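Local coordinates for protein alpha-1,4-endofucoidanase (Mariniflexile fucanivorans, PDB 6DLH) that hydrolyses internal alpha-1,4-fucosidic bonds of fucoidan with retention of configuration, as a calcium-containing family GH107 enzyme whose catalytic domain precedes immunoglobulin-like domains, at residues N264-R276 and T285-G297. Numbering follows the deposited sequence.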
ATOM      1  N   ASN A 264      12.671 -17.525  -8.618  1.00 47.93           N
ATOM      2  CA  ASN A 264      11.453 -18.070  -9.195  1.00 46.84           C
ATOM      3  C   ASN A 264      10.456 -16.948  -9.479  1.00 44.13           C
ATOM      4  O   ASN A 264       9.357 -17.205  -9.964  1.00 46.21           O
ATOM      5  CB  ASN A 264      10.817 -19.126  -8.289  1.00 49.08           C
ATOM      6  CG  ASN A 264      11.644 -20.388  -8.162  1.00 52.16           C
ATOM      7  OD1 ASN A 264      12.213 -20.873  -9.138  1.00 51.61           O
ATOM      8  ND2 ASN A 264      11.689 -20.942  -6.962  1.00 52.11           N
ATOM      9  N   ALA A 265      10.839 -15.709  -9.162  1.00 40.03           N
ATOM     10  CA  ALA A 265       9.967 -14.570  -9.385  1.00 39.73           C
ATOM     11  C   ALA A 265       9.720 -14.398 -10.885  1.00 38.71           C
ATOM     12  O   ALA A 265      10.666 -14.378 -11.670  1.00 38.99           O
ATOM     13  CB  ALA A 265      10.567 -13.334  -8.757  1.00 37.02           C
ATOM     14  N   ALA A 266       8.439 -14.291 -11.267  1.00 37.22           N
ATOM     15  CA  ALA A 266       8.032 -14.091 -12.653  1.00 32.69           C
ATOM     16  C   ALA A 266       8.039 -12.600 -12.983  1.00 31.87           C
ATOM     17  O   ALA A 266       7.568 -11.788 -12.185  1.00 33.31           O
ATOM     18  CB  ALA A 266       6.672 -14.705 -12.872  1.00 31.76           C
ATOM     19  N   ILE A 267       8.568 -12.252 -14.166  1.00 31.28           N
ATOM     20  CA  ILE A 267       8.815 -10.860 -14.537  1.00 30.61           C
ATOM     21  C   ILE A 267       7.990 -10.520 -15.774  1.00 30.48           C
ATOM     22  O   ILE A 267       7.871 -11.346 -16.682  1.00 31.49           O
ATOM     23  CB  ILE A 267      10.319 -10.591 -14.803  1.00 30.24           C
ATOM     24  CG1 ILE A 267      11.259 -11.270 -13.793  1.00 28.78           C
ATOM     25  CG2 ILE A 267      10.607  -9.100 -14.947  1.00 28.30           C
ATOM     26  CD1 ILE A 267      11.010 -10.910 -12.339  1.00 28.06           C
ATOM     27  N   ALA A 268       7.458  -9.289 -15.809  1.00 29.38           N
ATOM     28  CA  ALA A 268       6.751  -8.787 -16.976  1.00 30.94           C
ATOM     29  C   ALA A 268       7.051  -7.304 -17.155  1.00 30.88           C
ATOM     30  O   ALA A 268       7.033  -6.559 -16.184  1.00 32.35           O
ATOM     31  CB  ALA A 268       5.263  -9.028 -16.844  1.00 30.17           C
ATOM     32  N   PHE A 269       7.281  -6.895 -18.412  1.00 31.06           N
ATOM     33  CA  PHE A 269       7.527  -5.507 -18.773  1.00 30.63           C
ATOM     34  C   PHE A 269       6.404  -5.007 -19.676  1.00 30.02           C
ATOM     35  O   PHE A 269       5.991  -5.706 -20.594  1.00 29.28           O
ATOM     36  CB  PHE A 269       8.868  -5.387 -19.505  1.00 32.09           C
ATOM     37  CG  PHE A 269      10.067  -5.767 -18.673  1.00 34.15           C
ATOM     38  CD1 PHE A 269      10.505  -7.082 -18.614  1.00 33.58           C
ATOM     39  CD2 PHE A 269      10.748  -4.808 -17.937  1.00 34.98           C
ATOM     40  CE1 PHE A 269      11.604  -7.427 -17.845  1.00 35.09           C
ATOM     41  CE2 PHE A 269      11.849  -5.154 -17.166  1.00 34.05           C
ATOM     42  CZ  PHE A 269      12.270  -6.465 -17.121  1.00 34.20           C
ATOM     43  N   ASN A 270       5.920  -3.789 -19.416  1.00 30.05           N
ATOM     44  CA  ASN A 270       4.920  -3.183 -20.279  1.00 30.47           C
ATOM     45  C   ASN A 270       5.603  -2.545 -21.487  1.00 31.27           C
ATOM     46  O   ASN A 270       6.109  -1.425 -21.395  1.00 30.49           O
ATOM     47  CB  ASN A 270       4.077  -2.137 -19.552  1.00 29.43           C
ATOM     48  CG  ASN A 270       2.951  -1.602 -20.413  1.00 30.12           C
ATOM     49  OD1 ASN A 270       2.746  -2.061 -21.538  1.00 30.17           O
ATOM     50  ND2 ASN A 270       2.213  -0.634 -19.898  1.00 28.93           N
ATOM     51  N   ASN A 271       5.584  -3.261 -22.618  1.00 31.84           N
ATOM     52  CA  ASN A 271       6.090  -2.742 -23.882  1.00 31.76           C
ATOM     53  C   ASN A 271       4.925  -2.478 -24.839  1.00 33.43           C
ATOM     54  O   ASN A 271       5.069  -2.623 -26.056  1.00 35.11           O
ATOM     55  CB  ASN A 271       7.143  -3.665 -24.503  1.00 31.44           C
ATOM     56  CG  ASN A 271       8.414  -3.785 -23.684  1.00 30.85           C
ATOM     57  OD1 ASN A 271       8.959  -2.785 -23.220  1.00 29.33           O
ATOM     58  ND2 ASN A 271       8.878  -5.008 -23.486  1.00 29.54           N
ATOM     59  N   SER A 272       3.781  -2.064 -24.276  1.00 31.71           N
ATOM     60  CA  SER A 272       2.604  -1.647 -25.026  1.00 32.39           C
ATOM     61  C   SER A 272       1.740  -2.837 -25.439  1.00 30.64           C
ATOM     62  O   SER A 272       2.172  -3.991 -25.408  1.00 30.10           O
ATOM     63  CB  SER A 272       2.957  -0.777 -26.215  1.00 34.40           C
ATOM     64  OG  SER A 272       3.527   0.448 -25.778  1.00 39.09           O
ATOM     65  N   VAL A 273       0.499  -2.521 -25.825  1.00 29.25           N
ATOM     66  CA  VAL A 273      -0.461  -3.505 -26.299  1.00 29.61           C
ATOM     67  C   VAL A 273       0.030  -4.079 -27.631  1.00 30.57           C
ATOM     68  O   VAL A 273       0.771  -3.424 -28.361  1.00 30.38           O
ATOM     69  CB  VAL A 273      -1.869  -2.885 -26.416  1.00 29.50           C
ATOM     70  CG1 VAL A 273      -1.969  -1.846 -27.534  1.00 28.72           C
ATOM     71  CG2 VAL A 273      -2.955  -3.941 -26.547  1.00 29.18           C
ATOM     72  N   GLY A 274      -0.374  -5.320 -27.930  1.00 30.40           N
ATOM     73  CA  GLY A 274      -0.054  -5.941 -29.205  1.00 29.51           C
ATOM     74  C   GLY A 274      -0.970  -5.474 -30.334  1.00 28.73           C
ATOM     75  O   GLY A 274      -1.274  -4.291 -30.450  1.00 29.18           O
ATOM     76  N   ASP A 275      -1.435  -6.437 -31.134  1.00 31.11           N
ATOM     77  CA  ASP A 275      -2.070  -6.179 -32.417  1.00 32.48           C
ATOM     78  C   ASP A 275      -3.424  -6.888 -32.486  1.00 32.74           C
ATOM     79  O   ASP A 275      -3.513  -8.094 -32.253  1.00 32.55           O
ATOM     80  CB  ASP A 275      -1.130  -6.629 -33.540  1.00 33.75           C
ATOM     81  CG  ASP A 275      -1.713  -6.568 -34.942  1.00 35.95           C
ATOM     82  OD1 ASP A 275      -2.712  -5.842 -35.151  1.00 36.76           O
ATOM     83  OD2 ASP A 275      -1.149  -7.242 -35.825  1.00 39.49           O
ATOM     84  N   ARG A 276      -4.467  -6.124 -32.846  1.00 33.23           N
ATOM     85  CA  ARG A 276      -5.824  -6.635 -32.998  1.00 32.03           C
ATOM     86  C   ARG A 276      -5.909  -7.592 -34.187  1.00 32.51           C
ATOM     87  O   ARG A 276      -6.852  -8.375 -34.284  1.00 31.92           O
ATOM     88  CB  ARG A 276      -6.810  -5.478 -33.204  1.00 32.61           C
ATOM     89  CG  ARG A 276      -6.846  -4.932 -34.625  1.00 33.16           C
ATOM     90  CD  ARG A 276      -7.643  -3.645 -34.764  1.00 37.38           C
ATOM     91  NE  ARG A 276      -7.667  -3.178 -36.146  1.00 37.83           N
ATOM     92  CZ  ARG A 276      -6.708  -2.453 -36.716  1.00 38.03           C
ATOM     93  NH1 ARG A 276      -5.725  -1.950 -35.982  1.00 35.38           N
ATOM     94  NH2 ARG A 276      -6.725  -2.249 -38.022  1.00 35.25           N
ATOM     95  N   THR A 285      10.425 -10.095 -24.323  1.00 37.41           N
ATOM     96  CA  THR A 285      11.860  -9.894 -24.246  1.00 38.02           C
ATOM     97  C   THR A 285      12.479 -11.172 -23.690  1.00 40.28           C
ATOM     98  O   THR A 285      11.771 -12.143 -23.427  1.00 39.19           O
ATOM     99  CB  THR A 285      12.237  -8.686 -23.381  1.00 36.59           C
ATOM    100  OG1 THR A 285      11.862  -8.970 -22.033  1.00 36.83           O
ATOM    101  CG2 THR A 285      11.629  -7.388 -23.862  1.00 38.30           C
ATOM    102  N   LEU A 286      13.804 -11.164 -23.508  1.00 44.20           N
ATOM    103  CA  LEU A 286      14.494 -12.317 -22.953  1.00 46.08           C
ATOM    104  C   LEU A 286      14.206 -12.426 -21.454  1.00 45.87           C
ATOM    105  O   LEU A 286      14.611 -13.396 -20.817  1.00 47.77           O
ATOM    106  CB  LEU A 286      15.997 -12.185 -23.230  1.00 45.67           C
ATOM    107  CG  LEU A 286      16.427 -12.362 -24.690  1.00 46.28           C
ATOM    108  CD1 LEU A 286      17.769 -11.694 -24.945  1.00 44.74           C
ATOM    109  CD2 LEU A 286      16.472 -13.832 -25.088  1.00 43.64           C
ATOM    110  N   PHE A 287      13.481 -11.445 -20.900  1.00 45.68           N
ATOM    111  CA  PHE A 287      13.366 -11.332 -19.453  1.00 46.87           C
ATOM    112  C   PHE A 287      11.907 -11.352 -18.991  1.00 44.61           C
ATOM    113  O   PHE A 287      11.644 -11.222 -17.798  1.00 45.68           O
ATOM    114  CB  PHE A 287      14.204 -10.151 -18.942  1.00 49.19           C
ATOM    115  CG  PHE A 287      15.657 -10.243 -19.335  1.00 52.56           C
ATOM    116  CD1 PHE A 287      16.506 -11.148 -18.711  1.00 55.04           C
ATOM    117  CD2 PHE A 287      16.166  -9.463 -20.364  1.00 55.48           C
ATOM    118  CE1 PHE A 287      17.835 -11.254 -19.093  1.00 58.40           C
ATOM    119  CE2 PHE A 287      17.494  -9.574 -20.750  1.00 57.72           C
ATOM    120  CZ  PHE A 287      18.326 -10.470 -20.114  1.00 57.31           C
ATOM    121  N   ASP A 288      10.976 -11.557 -19.934  1.00 42.38           N
ATOM    122  CA  ASP A 288       9.557 -11.694 -19.636  1.00 36.73           C
ATOM    123  C   ASP A 288       9.231 -13.153 -19.324  1.00 35.15           C
ATOM    124  O   ASP A 288       9.468 -14.034 -20.146  1.00 32.95           O
ATOM    125  CB  ASP A 288       8.702 -11.211 -20.810  1.00 35.88           C
ATOM    126  CG  ASP A 288       8.572  -9.703 -20.904  1.00 35.72           C
ATOM    127  OD1 ASP A 288       7.908  -9.112 -20.014  1.00 35.29           O
ATOM    128  OD2 ASP A 288       9.120  -9.131 -21.867  1.00 34.45           O
ATOM    129  N   ASP A 289       8.672 -13.396 -18.133  1.00 33.54           N
ATOM    130  CA  ASP A 289       8.148 -14.706 -17.782  1.00 33.14           C
ATOM    131  C   ASP A 289       6.663 -14.753 -18.130  1.00 31.59           C
ATOM    132  O   ASP A 289       6.117 -15.826 -18.360  1.00 30.50           O
ATOM    133  CB  ASP A 289       8.366 -15.031 -16.300  1.00 34.99           C
ATOM    134  CG  ASP A 289       9.829 -15.153 -15.912  1.00 35.78           C
ATOM    135  OD1 ASP A 289      10.442 -16.180 -16.263  1.00 39.48           O
ATOM    136  OD2 ASP A 289      10.340 -14.223 -15.268  1.00 35.22           O
ATOM    137  N   TYR A 290       6.019 -13.578 -18.134  1.00 31.74           N
ATOM    138  CA  TYR A 290       4.624 -13.463 -18.536  1.00 30.36           C
ATOM    139  C   TYR A 290       4.392 -12.131 -19.240  1.00 30.11           C
ATOM    140  O   TYR A 290       5.210 -11.216 -19.138  1.00 29.59           O
ATOM    141  CB  TYR A 290       3.678 -13.660 -17.344  1.00 29.12           C
ATOM    142  CG  TYR A 290       3.698 -12.601 -16.270  1.00 27.83           C
ATOM    143  CD1 TYR A 290       4.796 -12.435 -15.432  1.00 28.96           C
ATOM    144  CD2 TYR A 290       2.594 -11.793 -16.052  1.00 27.57           C
ATOM    145  CE1 TYR A 290       4.811 -11.477 -14.427  1.00 27.07           C
ATOM    146  CE2 TYR A 290       2.586 -10.835 -15.048  1.00 27.49           C
ATOM    147  CZ  TYR A 290       3.694 -10.680 -14.230  1.00 27.30           C
ATOM    148  OH  TYR A 290       3.680  -9.736 -13.247  1.00 25.99           O
ATOM    149  N   THR A 291       3.263 -12.043 -19.951  1.00 29.07           N
ATOM    150  CA  THR A 291       2.897 -10.822 -20.645  1.00 28.34           C
ATOM    151  C   THR A 291       2.267  -9.854 -19.657  1.00 28.03           C
ATOM    152  O   THR A 291       1.358 -10.228 -18.921  1.00 31.20           O
ATOM    153  CB  THR A 291       1.955 -11.096 -21.825  1.00 27.83           C
ATOM    154  OG1 THR A 291       0.747 -11.674 -21.330  1.00 27.47           O
ATOM    155  CG2 THR A 291       2.578 -12.014 -22.853  1.00 27.16           C
ATOM    156  N   PHE A 292       2.766  -8.614 -19.659  1.00 26.87           N
ATOM    157  CA  PHE A 292       2.191  -7.542 -18.866  1.00 26.00           C
ATOM    158  C   PHE A 292       0.696  -7.452 -19.167  1.00 26.91           C
ATOM    159  O   PHE A 292      -0.129  -7.382 -18.246  1.00 26.36           O
ATOM    160  CB  PHE A 292       2.910  -6.224 -19.161  1.00 25.05           C
ATOM    161  CG  PHE A 292       2.598  -5.103 -18.205  1.00 24.68           C
ATOM    162  CD1 PHE A 292       1.481  -4.301 -18.387  1.00 25.16           C
ATOM    163  CD2 PHE A 292       3.436  -4.834 -17.132  1.00 24.51           C
ATOM    164  CE1 PHE A 292       1.204  -3.260 -17.512  1.00 25.17           C
ATOM    165  CE2 PHE A 292       3.157  -3.795 -16.256  1.00 23.69           C
ATOM    166  CZ  PHE A 292       2.041  -3.012 -16.446  1.00 25.05           C
ATOM    167  N   GLY A 293       0.373  -7.454 -20.466  1.00 24.87           N
ATOM    168  CA  GLY A 293      -0.984  -7.638 -20.958  1.00 25.25           C
ATOM    169  C   GLY A 293      -1.897  -6.444 -20.683  1.00 24.67           C
ATOM    170  O   GLY A 293      -3.026  -6.619 -20.250  1.00 25.12           O
ATOM    171  N   HIS A 294      -1.399  -5.235 -20.951  1.00 26.46           N
ATOM    172  CA  HIS A 294      -2.194  -4.019 -20.917  1.00 27.42           C
ATOM    173  C   HIS A 294      -3.314  -4.136 -21.957  1.00 27.19           C
ATOM    174  O   HIS A 294      -3.082  -4.615 -23.065  1.00 25.98           O
ATOM    175  CB  HIS A 294      -1.255  -2.846 -21.207  1.00 29.53           C
ATOM    176  CG  HIS A 294      -1.810  -1.488 -20.949  1.00 35.82           C
ATOM    177  ND1 HIS A 294      -2.613  -0.828 -21.869  1.00 36.69           N
ATOM    178  CD2 HIS A 294      -1.618  -0.627 -19.922  1.00 36.34           C
ATOM    179  CE1 HIS A 294      -2.921   0.366 -21.402  1.00 36.47           C
ATOM    180  NE2 HIS A 294      -2.320   0.515 -20.214  1.00 37.21           N
ATOM    181  N   PRO A 295      -4.565  -3.732 -21.642  1.00 24.91           N
ATOM    182  CA  PRO A 295      -5.649  -3.789 -22.622  1.00 25.05           C
ATOM    183  C   PRO A 295      -5.509  -2.776 -23.760  1.00 25.84           C
ATOM    184  O   PRO A 295      -4.782  -1.793 -23.647  1.00 25.32           O
ATOM    185  CB  PRO A 295      -6.913  -3.516 -21.791  1.00 23.85           C
ATOM    186  CG  PRO A 295      -6.424  -2.780 -20.567  1.00 24.56           C
ATOM    187  CD  PRO A 295      -5.008  -3.257 -20.324  1.00 25.07           C
ATOM    188  N   PHE A 296      -6.221  -3.030 -24.862  1.00 25.03           N
ATOM    189  CA  PHE A 296      -6.363  -2.049 -25.921  1.00 25.77           C
ATOM    190  C   PHE A 296      -7.179  -0.864 -25.406  1.00 26.87           C
ATOM    191  O   PHE A 296      -8.005  -1.016 -24.506  1.00 24.81           O
ATOM    192  CB  PHE A 296      -7.074  -2.680 -27.115  1.00 25.43           C
ATOM    193  CG  PHE A 296      -6.289  -3.748 -27.833  1.00 25.76           C
ATOM    194  CD1 PHE A 296      -5.487  -3.422 -28.918  1.00 25.45           C
ATOM    195  CD2 PHE A 296      -6.375  -5.077 -27.441  1.00 23.90           C
ATOM    196  CE1 PHE A 296      -4.783  -4.410 -29.592  1.00 27.92           C
ATOM    197  CE2 PHE A 296      -5.670  -6.062 -28.114  1.00 26.37           C
ATOM    198  CZ  PHE A 296      -4.866  -5.729 -29.185  1.00 27.10           C
ATOM    199  N   GLY A 297      -6.949   0.310 -26.003  1.00 29.72           N
ATOM    200  CA  GLY A 297      -7.637   1.526 -25.602  1.00 33.63           C
ATOM    201  C   GLY A 297      -6.803   2.328 -24.610  1.00 36.91           C
ATOM    202  O   GLY A 297      -5.891   1.803 -23.980  1.00 37.66           O
TER
HETATM  203  O   HOH W   1       5.356  -8.258 -20.980  1.00 28.97           O
HETATM  204  O   HOH W   2       1.211  -4.559 -22.115  1.00 27.30           O
HETATM  205  O   HOH W   3       7.737  -7.574 -23.787  1.00 33.76           O
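Three rings of 285-297 each take one aliphatic carbon of 264-276 over the centre of a face: Ala268 CB on Tyr290, Asn270 CB on Phe292, Val273 CG2 on Phe296, each methyl or methylene 3.4 Å from its ring centroid. Ala266 O meets the edge of the Tyr290 ring, and Asp275 C that of Phe296. With CG anti to the backbone N (chi1 -175°), the Asn270 amide stacks on the Phe292 ring, planes 12° apart; its ND2 bonds to Asp226, while OD1 closes an Asx turn with Ser272 N. The Phe269 ring presents its edge to Phe287 O. Ile267 O accepts from Asp289 N (2.6 Å) and Tyr290 N (3.2 Å), and Ile267 N donates to the anti lone pair of Asp289 OD2. Asp288 OD1 takes Phe269 N nearly head-on at 2.8 Å; OD2 holds Thr285 N and, from above the carboxylate plane, Thr285 OG1 (2.8 Å). A water bridges Asp288 OD2 to Asn271 ND2, and Asn271 OD1 bonds to Tyr251 OH. An asparagine at Asp288 would keep one carbonyl oxygen but is likely to leave either Phe269 N or the Thr285 donors without an acceptor, slackening the turn from Thr285 to Asp288. Loop 285-297 thus covers edge strand 266-269 on the side away from strand 222-226, bordering a parallel sheet consistent with a (beta/alpha)-barrel-like catalytic domain, as in the related GH29 fucosidases.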